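PDB 5HJQ: LD10117p from Drosophila melanogaster, which acts through its TBC domain as a GTPase-activating protein for Rab35, binds phosphoinositides and regulates synaptic vesicle protein recycling. Local coordinates for residues Ile153-Phe158 with Val176-Val181; Pro199-Leu204 with Ile215-Leu220; Val238-Val243 with Ile270-Cys275; Cys275-Ala280 with Ala335-Cys340. All coordinates share one frame; numbering follows the deposited sequence.

Interaction 1 (Ile153-Phe158 with Val176-Val181)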
loop_
_atom_site.group_PDB
_atom_site.type_symbol
_atom_site.label_atom_id
_atom_site.label_comp_id
_atom_site.label_asym_id
_atom_site.label_seq_id
_atom_site.Cartn_x
_atom_site.Cartn_y
_atom_site.Cartn_z
ATOM N N ILE A 153 -19.065 -12.182 -7.140
ATOM C CA ILE A 153 -19.635 -10.844 -7.066
ATOM C C ILE A 153 -19.025 -9.912 -8.109
ATOM O O ILE A 153 -17.828 -9.978 -8.388
ATOM C CB ILE A 153 -19.436 -10.237 -5.662
ATOM C CG1 ILE A 153 -19.716 -11.292 -4.588
ATOM C CG2 ILE A 153 -20.321 -9.013 -5.472
ATOM C CD1 ILE A 153 -19.588 -10.778 -3.173
ATOM N N MET A 154 -19.858 -9.051 -8.686
ATOM C CA MET A 154 -19.402 -8.072 -9.663
ATOM C C MET A 154 -18.824 -6.840 -8.979
ATOM O O MET A 154 -19.466 -6.229 -8.121
ATOM C CB MET A 154 -20.546 -7.672 -10.595
ATOM C CG MET A 154 -20.304 -6.385 -11.361
ATOM S SD MET A 154 -21.490 -6.152 -12.699
ATOM C CE MET A 154 -23.016 -6.594 -11.873
ATOM N N LEU A 155 -17.607 -6.480 -9.373
ATOM C CA LEU A 155 -16.893 -5.363 -8.767
ATOM C C LEU A 155 -17.179 -4.050 -9.488
ATOM O O LEU A 155 -17.416 -4.041 -10.694
ATOM C CB LEU A 155 -15.390 -5.644 -8.765
ATOM C CG LEU A 155 -15.010 -6.979 -8.126
ATOM C CD1 LEU A 155 -13.515 -7.204 -8.216
ATOM C CD2 LEU A 155 -15.479 -7.029 -6.680
ATOM N N PRO A 156 -17.180 -2.937 -8.739
ATOM C CA PRO A 156 -17.352 -1.605 -9.327
ATOM C C PRO A 156 -16.185 -1.253 -10.237
ATOM O O PRO A 156 -15.076 -1.740 -10.020
ATOM C CB PRO A 156 -17.403 -0.678 -8.110
ATOM C CG PRO A 156 -16.795 -1.464 -6.996
ATOM C CD PRO A 156 -17.119 -2.889 -7.268
ATOM N N ALA A 157 -16.436 -0.407 -11.232
ATOM C CA ALA A 157 -15.473 -0.144 -12.298
ATOM C C ALA A 157 -14.166 0.497 -11.833
ATOM O O ALA A 157 -13.187 0.498 -12.577
ATOM C CB ALA A 157 -16.115 0.728 -13.366
ATOM N N PHE A 158 -14.130 1.041 -10.619
ATOM C CA PHE A 158 -12.920 1.728 -10.174
ATOM C C PHE A 158 -11.798 0.748 -9.828
ATOM O O PHE A 158 -10.645 1.152 -9.675
ATOM C CB PHE A 158 -13.208 2.663 -8.983
ATOM C CG PHE A 158 -13.607 1.962 -7.704
ATOM C CD1 PHE A 158 -12.664 1.306 -6.922
ATOM C CD2 PHE A 158 -14.916 2.019 -7.250
ATOM C CE1 PHE A 158 -13.027 0.684 -5.744
ATOM C CE2 PHE A 158 -15.279 1.402 -6.066
ATOM C CZ PHE A 158 -14.336 0.731 -5.317
ATOM N N VAL A 176 -15.771 -11.665 0.599
ATOM C CA VAL A 176 -16.006 -10.603 1.567
ATOM C C VAL A 176 -15.407 -9.291 1.059
ATOM O O VAL A 176 -16.036 -8.232 1.138
ATOM C CB VAL A 176 -15.408 -10.958 2.942
ATOM C CG1 VAL A 176 -15.291 -9.722 3.810
ATOM C CG2 VAL A 176 -16.243 -12.032 3.624
ATOM N N ALA A 177 -14.186 -9.376 0.540
ATOM C CA ALA A 177 -13.522 -8.230 -0.073
ATOM C C ALA A 177 -14.388 -7.643 -1.180
ATOM O O ALA A 177 -14.591 -6.430 -1.246
ATOM C CB ALA A 177 -12.162 -8.631 -0.618
ATOM N N ASP A 178 -14.907 -8.519 -2.035
ATOM C CA ASP A 178 -15.789 -8.112 -3.122
ATOM C C ASP A 178 -17.014 -7.374 -2.602
ATOM O O ASP A 178 -17.489 -6.428 -3.231
ATOM C CB ASP A 178 -16.227 -9.325 -3.947
ATOM C CG ASP A 178 -15.061 -10.036 -4.603
ATOM O OD1 ASP A 178 -14.042 -9.371 -4.885
ATOM O OD2 ASP A 178 -15.166 -11.260 -4.842
ATOM N N ARG A 179 -17.524 -7.806 -1.452
ATOM C CA ARG A 179 -18.685 -7.158 -0.858
ATOM C C ARG A 179 -18.332 -5.775 -0.322
ATOM O O ARG A 179 -19.108 -4.832 -0.466
ATOM C CB ARG A 179 -19.279 -8.020 0.261
ATOM C CG ARG A 179 -20.461 -7.369 0.961
ATOM C CD ARG A 179 -21.380 -8.401 1.599
ATOM N NE ARG A 179 -20.757 -9.091 2.724
ATOM C CZ ARG A 179 -21.340 -10.068 3.410
ATOM N NH1 ARG A 179 -22.559 -10.471 3.083
ATOM N NH2 ARG A 179 -20.705 -10.643 4.422
ATOM N N ILE A 180 -17.161 -5.658 0.296
ATOM C CA ILE A 180 -16.732 -4.385 0.866
ATOM C C ILE A 180 -16.550 -3.310 -0.207
ATOM O O ILE A 180 -17.038 -2.188 -0.055
ATOM C CB ILE A 180 -15.416 -4.530 1.653
ATOM C CG1 ILE A 180 -15.611 -5.437 2.868
ATOM C CG2 ILE A 180 -14.919 -3.167 2.108
ATOM C CD1 ILE A 180 -14.409 -5.474 3.791
ATOM N N VAL A 181 -15.857 -3.652 -1.289
ATOM C CA VAL A 181 -15.594 -2.681 -2.350
ATOM C C VAL A 181 -16.887 -2.299 -3.072
ATOM O O VAL A 181 -17.017 -1.182 -3.572
ATOM C CB VAL A 181 -14.558 -3.207 -3.373
ATOM C CG1 VAL A 181 -13.226 -3.467 -2.691
ATOM C CG2 VAL A 181 -15.058 -4.467 -4.060
#

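Interaction 2 (Pro199-Leu204 with Ile215-Leu220)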
loop_
_atom_site.group_PDB
_atom_site.type_symbol
_atom_site.label_atom_id
_atom_site.label_comp_id
_atom_site.label_asym_id
_atom_site.label_seq_id
_atom_site.Cartn_x
_atom_site.Cartn_y
_atom_site.Cartn_z
ATOM N N PRO A 199 -6.574 -4.201 -3.152
ATOM C CA PRO A 199 -5.462 -4.888 -2.475
ATOM C C PRO A 199 -5.345 -4.558 -0.987
ATOM O O PRO A 199 -4.995 -5.432 -0.193
ATOM C CB PRO A 199 -4.231 -4.380 -3.234
ATOM C CG PRO A 199 -4.738 -4.094 -4.592
ATOM C CD PRO A 199 -6.111 -3.531 -4.384
ATOM N N ILE A 200 -5.649 -3.318 -0.618
ATOM C CA ILE A 200 -5.598 -2.900 0.778
ATOM C C ILE A 200 -6.708 -3.578 1.586
ATOM O O ILE A 200 -6.479 -4.052 2.703
ATOM C CB ILE A 200 -5.716 -1.369 0.908
ATOM C CG1 ILE A 200 -4.469 -0.683 0.340
ATOM C CG2 ILE A 200 -5.906 -0.965 2.362
ATOM C CD1 ILE A 200 -4.490 0.827 0.490
ATOM N N THR A 201 -7.903 -3.622 1.006
ATOM C CA THR A 201 -9.049 -4.285 1.619
ATOM C C THR A 201 -8.709 -5.726 1.973
ATOM O O THR A 201 -9.047 -6.206 3.054
ATOM C CB THR A 201 -10.273 -4.268 0.687
ATOM O OG1 THR A 201 -10.637 -2.913 0.402
ATOM C CG2 THR A 201 -11.455 -4.985 1.330
ATOM N N SER A 202 -8.025 -6.405 1.058
ATOM C CA SER A 202 -7.583 -7.774 1.285
ATOM C C SER A 202 -6.605 -7.870 2.453
ATOM O O SER A 202 -6.660 -8.815 3.235
ATOM C CB SER A 202 -6.936 -8.342 0.019
ATOM O OG SER A 202 -7.900 -8.560 -0.996
ATOM N N ILE A 203 -5.709 -6.895 2.560
ATOM C CA ILE A 203 -4.708 -6.881 3.623
ATOM C C ILE A 203 -5.355 -6.700 4.993
ATOM O O ILE A 203 -5.029 -7.411 5.946
ATOM C CB ILE A 203 -3.669 -5.765 3.398
ATOM C CG1 ILE A 203 -2.877 -6.020 2.113
ATOM C CG2 ILE A 203 -2.722 -5.669 4.578
ATOM C CD1 ILE A 203 -1.792 -4.996 1.851
ATOM N N LEU A 204 -6.269 -5.742 5.080
ATOM C CA LEU A 204 -7.020 -5.493 6.301
ATOM C C LEU A 204 -7.723 -6.759 6.776
ATOM O O LEU A 204 -7.713 -7.080 7.963
ATOM C CB LEU A 204 -8.041 -4.382 6.073
ATOM C CG LEU A 204 -7.476 -2.995 5.774
ATOM C CD1 LEU A 204 -8.580 -2.086 5.283
ATOM C CD2 LEU A 204 -6.828 -2.426 7.022
ATOM N N ILE A 215 -14.637 -0.065 8.034
ATOM C CA ILE A 215 -14.514 1.168 8.806
ATOM C C ILE A 215 -13.105 1.758 8.689
ATOM O O ILE A 215 -12.929 2.979 8.676
ATOM C CB ILE A 215 -14.868 0.936 10.289
ATOM C CG1 ILE A 215 -16.316 0.458 10.424
ATOM C CG2 ILE A 215 -14.673 2.206 11.090
ATOM C CD1 ILE A 215 -16.726 0.116 11.859
ATOM N N CYS A 216 -12.100 0.892 8.588
ATOM C CA CYS A 216 -10.745 1.347 8.284
ATOM C C CYS A 216 -10.690 2.046 6.931
ATOM O O CYS A 216 -10.172 3.157 6.813
ATOM C CB CYS A 216 -9.760 0.180 8.296
ATOM S SG CYS A 216 -9.311 -0.389 9.933
ATOM N N LEU A 217 -11.235 1.382 5.917
ATOM C CA LEU A 217 -11.219 1.888 4.549
ATOM C C LEU A 217 -11.936 3.224 4.406
ATOM O O LEU A 217 -11.411 4.151 3.788
ATOM C CB LEU A 217 -11.845 0.863 3.605
ATOM C CG LEU A 217 -10.975 -0.366 3.349
ATOM C CD1 LEU A 217 -11.815 -1.594 3.044
ATOM C CD2 LEU A 217 -9.994 -0.084 2.220
ATOM N N ALA A 218 -13.135 3.317 4.973
ATOM C CA ALA A 218 -13.915 4.548 4.907
ATOM C C ALA A 218 -13.200 5.683 5.633
ATOM O O ALA A 218 -13.354 6.851 5.278
ATOM C CB ALA A 218 -15.298 4.333 5.491
ATOM N N GLY A 219 -12.428 5.333 6.657
ATOM C CA GLY A 219 -11.616 6.312 7.353
ATOM C C GLY A 219 -10.526 6.830 6.435
ATOM O O GLY A 219 -10.393 8.038 6.235
ATOM N N LEU A 220 -9.754 5.906 5.871
ATOM C CA LEU A 220 -8.643 6.243 4.979
ATOM C C LEU A 220 -9.075 7.055 3.760
ATOM O O LEU A 220 -8.515 8.114 3.475
ATOM C CB LEU A 220 -7.937 4.968 4.510
ATOM C CG LEU A 220 -7.289 4.111 5.598
ATOM C CD1 LEU A 220 -6.467 2.986 4.987
ATOM C CD2 LEU A 220 -6.429 4.970 6.512
#

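Interaction 3 (Val238-Val243 with Ile270-Cys275)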
loop_
_atom_site.group_PDB
_atom_site.type_symbol
_atom_site.label_atom_id
_atom_site.label_comp_id
_atom_site.label_asym_id
_atom_site.label_seq_id
_atom_site.Cartn_x
_atom_site.Cartn_y
_atom_site.Cartn_z
ATOM N N VAL A 238 -1.155 12.203 -11.099
ATOM C CA VAL A 238 -0.364 13.206 -10.400
ATOM C C VAL A 238 0.573 12.510 -9.422
ATOM O O VAL A 238 1.729 12.905 -9.254
ATOM C CB VAL A 238 -1.258 14.214 -9.649
ATOM C CG1 VAL A 238 -0.437 15.046 -8.670
ATOM C CG2 VAL A 238 -1.995 15.114 -10.636
ATOM N N THR A 239 0.065 11.450 -8.799
ATOM C CA THR A 239 0.828 10.701 -7.811
ATOM C C THR A 239 2.064 10.032 -8.412
ATOM O O THR A 239 3.171 10.223 -7.908
ATOM C CB THR A 239 -0.033 9.625 -7.127
ATOM O OG1 THR A 239 -1.178 10.234 -6.517
ATOM C CG2 THR A 239 0.776 8.906 -6.057
ATOM N N TRP A 240 1.893 9.254 -9.480
ATOM C CA TRP A 240 3.050 8.562 -10.050
ATOM C C TRP A 240 3.994 9.534 -10.749
ATOM O O TRP A 240 5.175 9.234 -10.917
ATOM C CB TRP A 240 2.635 7.429 -11.006
ATOM C CG TRP A 240 1.948 7.793 -12.304
ATOM C CD1 TRP A 240 0.626 7.633 -12.595
ATOM C CD2 TRP A 240 2.559 8.309 -13.503
ATOM N NE1 TRP A 240 0.368 8.039 -13.883
ATOM C CE2 TRP A 240 1.535 8.456 -14.461
ATOM C CE3 TRP A 240 3.864 8.670 -13.850
ATOM C CZ2 TRP A 240 1.777 8.958 -15.739
ATOM C CZ3 TRP A 240 4.102 9.165 -15.119
ATOM C CH2 TRP A 240 3.064 9.304 -16.048
ATOM N N LYS A 241 3.487 10.700 -11.134
ATOM C CA LYS A 241 4.359 11.750 -11.647
ATOM C C LYS A 241 5.167 12.367 -10.510
ATOM O O LYS A 241 6.350 12.661 -10.672
ATOM C CB LYS A 241 3.555 12.825 -12.382
ATOM C CG LYS A 241 3.210 12.450 -13.809
ATOM C CD LYS A 241 2.356 13.505 -14.483
ATOM C CE LYS A 241 2.037 13.101 -15.913
ATOM N NZ LYS A 241 1.012 13.975 -16.543
ATOM N N THR A 242 4.530 12.553 -9.359
ATOM C CA THR A 242 5.229 13.025 -8.168
ATOM C C THR A 242 6.362 12.076 -7.792
ATOM O O THR A 242 7.504 12.496 -7.611
ATOM C CB THR A 242 4.274 13.167 -6.973
ATOM O OG1 THR A 242 3.309 14.188 -7.252
ATOM C CG2 THR A 242 5.045 13.536 -5.716
ATOM N N VAL A 243 6.033 10.792 -7.690
ATOM C CA VAL A 243 7.017 9.751 -7.420
ATOM C C VAL A 243 8.153 9.757 -8.450
ATOM O O VAL A 243 9.315 9.525 -8.106
ATOM C CB VAL A 243 6.347 8.363 -7.397
ATOM C CG1 VAL A 243 7.387 7.265 -7.269
ATOM C CG2 VAL A 243 5.334 8.284 -6.253
ATOM N N ILE A 270 7.502 3.279 -16.797
ATOM C CA ILE A 270 8.000 2.517 -15.658
ATOM C C ILE A 270 7.341 2.935 -14.341
ATOM O O ILE A 270 6.975 2.087 -13.527
ATOM C CB ILE A 270 9.531 2.657 -15.534
ATOM C CG1 ILE A 270 10.215 2.018 -16.742
ATOM C CG2 ILE A 270 10.033 2.006 -14.265
ATOM C CD1 ILE A 270 11.723 2.027 -16.662
ATOM N N PHE A 271 7.170 4.239 -14.142
ATOM C CA PHE A 271 6.651 4.753 -12.878
ATOM C C PHE A 271 5.130 4.707 -12.767
ATOM O O PHE A 271 4.585 4.849 -11.670
ATOM C CB PHE A 271 7.144 6.181 -12.653
ATOM C CG PHE A 271 8.524 6.250 -12.073
ATOM C CD1 PHE A 271 8.723 6.084 -10.712
ATOM C CD2 PHE A 271 9.626 6.461 -12.886
ATOM C CE1 PHE A 271 9.989 6.138 -10.173
ATOM C CE2 PHE A 271 10.894 6.515 -12.353
ATOM C CZ PHE A 271 11.077 6.347 -10.998
ATOM N N MET A 272 4.450 4.498 -13.892
ATOM C CA MET A 272 2.999 4.317 -13.879
ATOM C C MET A 272 2.603 3.121 -13.022
ATOM O O MET A 272 1.477 3.045 -12.537
ATOM C CB MET A 272 2.455 4.131 -15.300
ATOM C CG MET A 272 2.429 5.390 -16.150
ATOM S SD MET A 272 1.959 5.058 -17.861
ATOM C CE MET A 272 2.459 3.344 -18.028
ATOM N N ASP A 273 3.532 2.186 -12.849
ATOM C CA ASP A 273 3.276 0.964 -12.099
ATOM C C ASP A 273 4.048 0.920 -10.780
ATOM O O ASP A 273 4.373 -0.160 -10.289
ATOM C CB ASP A 273 3.646 -0.260 -12.942
ATOM C CG ASP A 273 2.743 -0.438 -14.145
ATOM O OD1 ASP A 273 1.579 0.011 -14.087
ATOM O OD2 ASP A 273 3.198 -1.031 -15.148
ATOM N N TRP A 274 4.330 2.085 -10.205
ATOM C CA TRP A 274 5.187 2.158 -9.023
ATOM C C TRP A 274 4.587 1.447 -7.809
ATOM O O TRP A 274 5.306 0.791 -7.060
ATOM C CB TRP A 274 5.493 3.619 -8.669
ATOM C CG TRP A 274 4.337 4.365 -8.075
ATOM C CD1 TRP A 274 3.346 5.014 -8.751
ATOM C CD2 TRP A 274 4.051 4.541 -6.681
ATOM N NE1 TRP A 274 2.464 5.587 -7.868
ATOM C CE2 TRP A 274 2.872 5.308 -6.591
ATOM C CE3 TRP A 274 4.674 4.119 -5.503
ATOM C CZ2 TRP A 274 2.301 5.660 -5.368
ATOM C CZ3 TRP A 274 4.107 4.474 -4.288
ATOM C CH2 TRP A 274 2.933 5.237 -4.231
ATOM N N CYS A 275 3.276 1.568 -7.618
ATOM C CA CYS A 275 2.629 0.974 -6.453
ATOM C C CYS A 275 2.623 -0.546 -6.527
ATOM O O CYS A 275 2.563 -1.218 -5.502
ATOM C CB CYS A 275 1.195 1.494 -6.299
ATOM S SG CYS A 275 0.180 1.427 -7.792
#

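Interaction 4 (Cys275-Ala280 with Ala335-Cys340)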
loop_
_atom_site.group_PDB
_atom_site.type_symbol
_atom_site.label_atom_id
_atom_site.label_comp_id
_atom_site.label_asym_id
_atom_site.label_seq_id
_atom_site.Cartn_x
_atom_site.Cartn_y
_atom_site.Cartn_z
ATOM N N CYS A 275 3.276 1.568 -7.618
ATOM C CA CYS A 275 2.629 0.974 -6.453
ATOM C C CYS A 275 2.623 -0.546 -6.527
ATOM O O CYS A 275 2.563 -1.218 -5.502
ATOM C CB CYS A 275 1.195 1.494 -6.299
ATOM S SG CYS A 275 0.180 1.427 -7.792
ATOM N N TRP A 276 2.709 -1.089 -7.738
ATOM C CA TRP A 276 2.615 -2.535 -7.913
ATOM C C TRP A 276 3.912 -3.251 -7.564
ATOM O O TRP A 276 3.912 -4.465 -7.357
ATOM C CB TRP A 276 2.188 -2.880 -9.342
ATOM C CG TRP A 276 0.861 -2.289 -9.711
ATOM C CD1 TRP A 276 0.575 -1.554 -10.821
ATOM C CD2 TRP A 276 -0.352 -2.358 -8.950
ATOM N NE1 TRP A 276 -0.744 -1.171 -10.808
ATOM C CE2 TRP A 276 -1.334 -1.651 -9.667
ATOM C CE3 TRP A 276 -0.705 -2.955 -7.736
ATOM C CZ2 TRP A 276 -2.642 -1.523 -9.212
ATOM C CZ3 TRP A 276 -2.000 -2.825 -7.285
ATOM C CH2 TRP A 276 -2.952 -2.114 -8.019
ATOM N N TRP A 277 5.013 -2.510 -7.501
ATOM C CA TRP A 277 6.254 -3.065 -6.977
ATOM C C TRP A 277 6.025 -3.464 -5.528
ATOM O O TRP A 277 6.457 -4.527 -5.079
ATOM C CB TRP A 277 7.400 -2.060 -7.062
ATOM C CG TRP A 277 7.620 -1.472 -8.416
ATOM C CD1 TRP A 277 7.330 -2.041 -9.622
ATOM C CD2 TRP A 277 8.185 -0.188 -8.703
ATOM N NE1 TRP A 277 7.683 -1.192 -10.643
ATOM C CE2 TRP A 277 8.205 -0.044 -10.104
ATOM C CE3 TRP A 277 8.669 0.857 -7.909
ATOM C CZ2 TRP A 277 8.692 1.101 -10.729
ATOM C CZ3 TRP A 277 9.152 1.993 -8.531
ATOM C CH2 TRP A 277 9.161 2.106 -9.927
ATOM N N ILE A 278 5.335 -2.590 -4.805
ATOM C CA ILE A 278 5.049 -2.795 -3.396
ATOM C C ILE A 278 3.908 -3.788 -3.204
ATOM O O ILE A 278 4.095 -4.839 -2.597
ATOM C CB ILE A 278 4.693 -1.463 -2.700
ATOM C CG1 ILE A 278 5.883 -0.501 -2.757
ATOM C CG2 ILE A 278 4.261 -1.706 -1.261
ATOM C CD1 ILE A 278 5.561 0.906 -2.307
ATOM N N LEU A 279 2.736 -3.460 -3.741
ATOM C CA LEU A 279 1.524 -4.243 -3.501
ATOM C C LEU A 279 1.490 -5.596 -4.208
ATOM O O LEU A 279 0.797 -6.509 -3.763
ATOM C CB LEU A 279 0.289 -3.437 -3.910
ATOM C CG LEU A 279 -0.022 -2.190 -3.081
ATOM C CD1 LEU A 279 -1.250 -1.469 -3.621
ATOM C CD2 LEU A 279 -0.211 -2.554 -1.608
ATOM N N ALA A 280 2.229 -5.730 -5.304
ATOM C CA ALA A 280 2.184 -6.961 -6.090
ATOM C C ALA A 280 3.559 -7.593 -6.284
ATOM O O ALA A 280 3.716 -8.525 -7.073
ATOM C CB ALA A 280 1.537 -6.692 -7.444
ATOM N N ALA A 335 10.782 -6.598 -14.441
ATOM C CA ALA A 335 12.049 -7.004 -13.837
ATOM C C ALA A 335 12.051 -6.530 -12.392
ATOM O O ALA A 335 12.527 -7.222 -11.498
ATOM C CB ALA A 335 13.239 -6.447 -14.596
ATOM N N LEU A 336 11.465 -5.359 -12.172
ATOM C CA LEU A 336 11.334 -4.802 -10.831
ATOM C C LEU A 336 10.368 -5.628 -9.985
ATOM O O LEU A 336 10.626 -5.889 -8.809
ATOM C CB LEU A 336 10.873 -3.343 -10.898
ATOM C CG LEU A 336 11.960 -2.345 -11.301
ATOM C CD1 LEU A 336 11.363 -1.117 -11.975
ATOM C CD2 LEU A 336 12.774 -1.944 -10.084
ATOM N N ILE A 337 9.260 -6.042 -10.593
ATOM C CA ILE A 337 8.282 -6.889 -9.924
ATOM C C ILE A 337 8.899 -8.217 -9.501
ATOM O O ILE A 337 8.733 -8.655 -8.360
ATOM C CB ILE A 337 7.062 -7.166 -10.829
ATOM C CG1 ILE A 337 6.313 -5.868 -11.133
ATOM C CG2 ILE A 337 6.132 -8.181 -10.181
ATOM C CD1 ILE A 337 5.687 -5.222 -9.919
ATOM N N LYS A 338 9.616 -8.853 -10.424
ATOM C CA LYS A 338 10.267 -10.126 -10.137
ATOM C C LYS A 338 11.310 -9.978 -9.031
ATOM O O LYS A 338 11.440 -10.847 -8.166
ATOM C CB LYS A 338 10.917 -10.699 -11.400
ATOM C CG LYS A 338 9.944 -11.103 -12.492
ATOM C CD LYS A 338 10.666 -11.837 -13.617
ATOM C CE LYS A 338 11.836 -11.022 -14.163
ATOM N NZ LYS A 338 12.014 -11.216 -15.630
ATOM N N PHE A 339 12.045 -8.870 -9.065
ATOM C CA PHE A 339 13.068 -8.584 -8.065
ATOM C C PHE A 339 12.465 -8.438 -6.670
ATOM O O PHE A 339 13.053 -8.876 -5.682
ATOM C CB PHE A 339 13.840 -7.314 -8.443
ATOM C CG PHE A 339 14.799 -6.848 -7.383
ATOM C CD1 PHE A 339 15.984 -7.525 -7.158
ATOM C CD2 PHE A 339 14.521 -5.723 -6.620
ATOM C CE1 PHE A 339 16.866 -7.099 -6.185
ATOM C CE2 PHE A 339 15.402 -5.293 -5.646
ATOM C CZ PHE A 339 16.578 -5.982 -5.430
ATOM N N CYS A 340 11.292 -7.818 -6.601
ATOM C CA CYS A 340 10.616 -7.586 -5.329
ATOM C C CYS A 340 10.138 -8.889 -4.694
ATOM O O CYS A 340 10.194 -9.048 -3.476
ATOM C CB CYS A 340 9.433 -6.633 -5.518
ATOM S SG CYS A 340 9.893 -4.930 -5.922
#

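Interaction 1 (Ile153-Phe158 with Val176-Val181)
Leu155 and Ile153 reach the helix segment 176-181 through their methyl ends. Most of the contact is apolar. CD2 of Leu155 lies 3.7 Å from CG2 of Val181. CD1 of Ile153 rests on CB of Asp178 at 3.7 Å, and the two side chains cross obliquely. CG1 of Ile153 sits beside the backbone N (chi1 -42°), which carries CD1 on toward the backbone N of Arg179. The ring of Pro156 crosses the Val181 side chain at about a right angle, with CD of Pro156 4.1 Å from CG2 of Val181. In the Rab-GAP TBC domain, which is all-helical here, this contact lays the loop between helix 134-143 and helix 171-187 along the second of these helices. Polar atoms meet carbon in the remaining contacts. CD2 of Leu155 also lies 3.3 Å from OD1 of Asp178, an oxygen that is hydrogen-bonded to the hydroxyl of Tyr198. Cutting Leu155 back to an alanine is likely to open a gap beside Val181 and remove the methyl that lies against OD1 of Asp178. The carbonyl O of Val181 faces CG of Pro156 at 3.4 Å. The carbonyl O of Val181 also lies at the edge of the Phe158 ring, near its plane and 3.7 Å from CZ of Phe158.

Interaction 2 (Pro199-Leu204 with Ile215-Leu220)
Leu217 pushes its branched end between Thr201 and Leu204, and this is the tight part of the contact. CD1 of Leu217 lies 3.2 Å from OG1 of Thr201 and CD2 of Leu217 3.4 Å from the same oxygen, so both methyls sit against the hydroxyl. The two side chains meet at about a right angle. OG1 of Thr201 stands beside its own backbone N (chi1 -60°), where it also hydrogen-bonds the carbonyl O of Leu197, one turn back. From the next turn, CD1 of Leu204 closes on CG of Leu217 at 3.5 Å. Helix 197-204 and helix 210-221 form a pair within the TBC domain that runs in roughly opposite directions, 139° between the short axes. These come no nearer than 10.6 Å, a spacing bridged by long side chains. With a glycine where Leu217 stands, Thr201 and Leu204 would probably face a gap and the two helices lose their central apolar contact. The looser contacts are longer ones. CG2 of Ile200 is 4.2 Å from CD2 of Leu217, and the two side chains run past each other in opposite directions. CB of Cys216 lies 4.0 Å from CD1 of Leu204. Even this part is buried, with Phe295 and Trp117 packing on Leu204.

Interaction 3 (Val238-Val243 with Ile270-Cys275)
Trp240 and Trp274 both hold CG between the backbone N and the carbonyl carbon, with chi1 67° and 73°. In Trp240 this sets the indole against Met272, so that the two side chains lie side by side and point the same way. CG of Met272 stands over one face of the six-membered ring of Trp240, 3.7 Å from its centroid, as a CH-pi contact. Lys241 CG lies over the opposite face. The sulfur SD of Met272 is farther out and oblique to the ring, in a Met-aromatic contact.

The indole of Trp274 is directed at helix 233-250. CG2 of Val243 sits over the centre of the six-membered ring of Trp274, 4.0 Å from the centroid, and the two side chains cross at about a right angle. CB of Cys275 lies over the other face. CD1 of Trp274 approaches CB of Trp240 to 3.4 Å, and CZ2 of Trp274 meets CG2 of Thr239 at 3.7 Å. The hydroxyl of Thr239 is engaged elsewhere, by the carbonyl O of Gln235 and by Asn230.

Val243 divides its methyls between two rings. With CG1 anti to the backbone N (chi1 174°), CG1 of Val243 touches CD1 of Phe271 at 3.9 Å while CG2 goes to Trp274. The carbonyl O of Phe271 lies 3.3 Å from CB of Trp240. It also accepts the backbone N-H of Trp274 across a type I beta turn from Phe271 to Trp274. This is aromatic core packing of the TBC domain, where helix 233-250 meets the turn joining helices 268-271 and 274-279.

Interaction 4 (Cys275-Ala280 with Ala335-Cys340)
Trp277 lays its indole against Leu336 and Ile337 of helix 332-341, and the two approach it differently. CG of Trp277 stands beside the backbone N and anti to the carbonyl carbon (chi1 -53°). Leu336 comes over one face. CB of Leu336 makes a CH-pi contact with the five-membered ring of Trp277, 4.1 Å from the centroid. CD1 of Leu336 lies farther along the same side chain, 3.7 Å from CZ2 of Trp277. CB and CD1 thus follow the indole from its pyrrole part to its benzene part.

Ile337 meets the ring edge instead. Both of its torsions are near -60° (chi1 -64°, chi2 -65°), and this bend brings CD1 round to the partner helix. CD1 of Ile337 lies in the plane of the indole, 3.6 Å from CD1 of Trp277, and the two side chains cross at about a right angle. CD1 of Ile337 also presses on the backbone, 3.2 Å from the carbonyl O of Trp276. That oxygen receives the backbone N-H of Ala280. The other branch, CG2 of Ile337, lies 4.0 Å from the carbonyl O of Ala280.

One turn farther on, SG of Cys340 is 4.0 Å from CB of Trp277. Ile309 of helix 300-317 packs on this cysteine. The side chain of Trp276 leads off elsewhere, and its ring stacks with that of His163. The short axes are 22° apart and 9.0 Å at closest approach. This is a near-parallel helix pair within the all-helical TBC domain fragment, bringing together helix 274-279 and helix 332-341, which are distant in sequence.

In the fold
Interactions 1 and 2 adjoin, their centres 13 Å apart. Ile180 of helix 171-187 links them, its CG2 lying 3.6 Å from CD1 of Leu217. Interactions 3 and 4 are joined more directly: they share Cys275 and helix 274-279, and the carbonyl O of Ile270 lies 3.4 Å from CZ2 of Trp277. The two pairs meet where CG of Pro199 packs on CZ3 of Trp276 at 4.0 Å, which connects interaction 2 to interaction 4. Interactions 1 and 2 lie away from the inositol phosphate pocket. Interaction 3 is nearer: the side chain of Trp274 is about 9 Å from those of Lys300 and Arg304, which bind phosphoinositide.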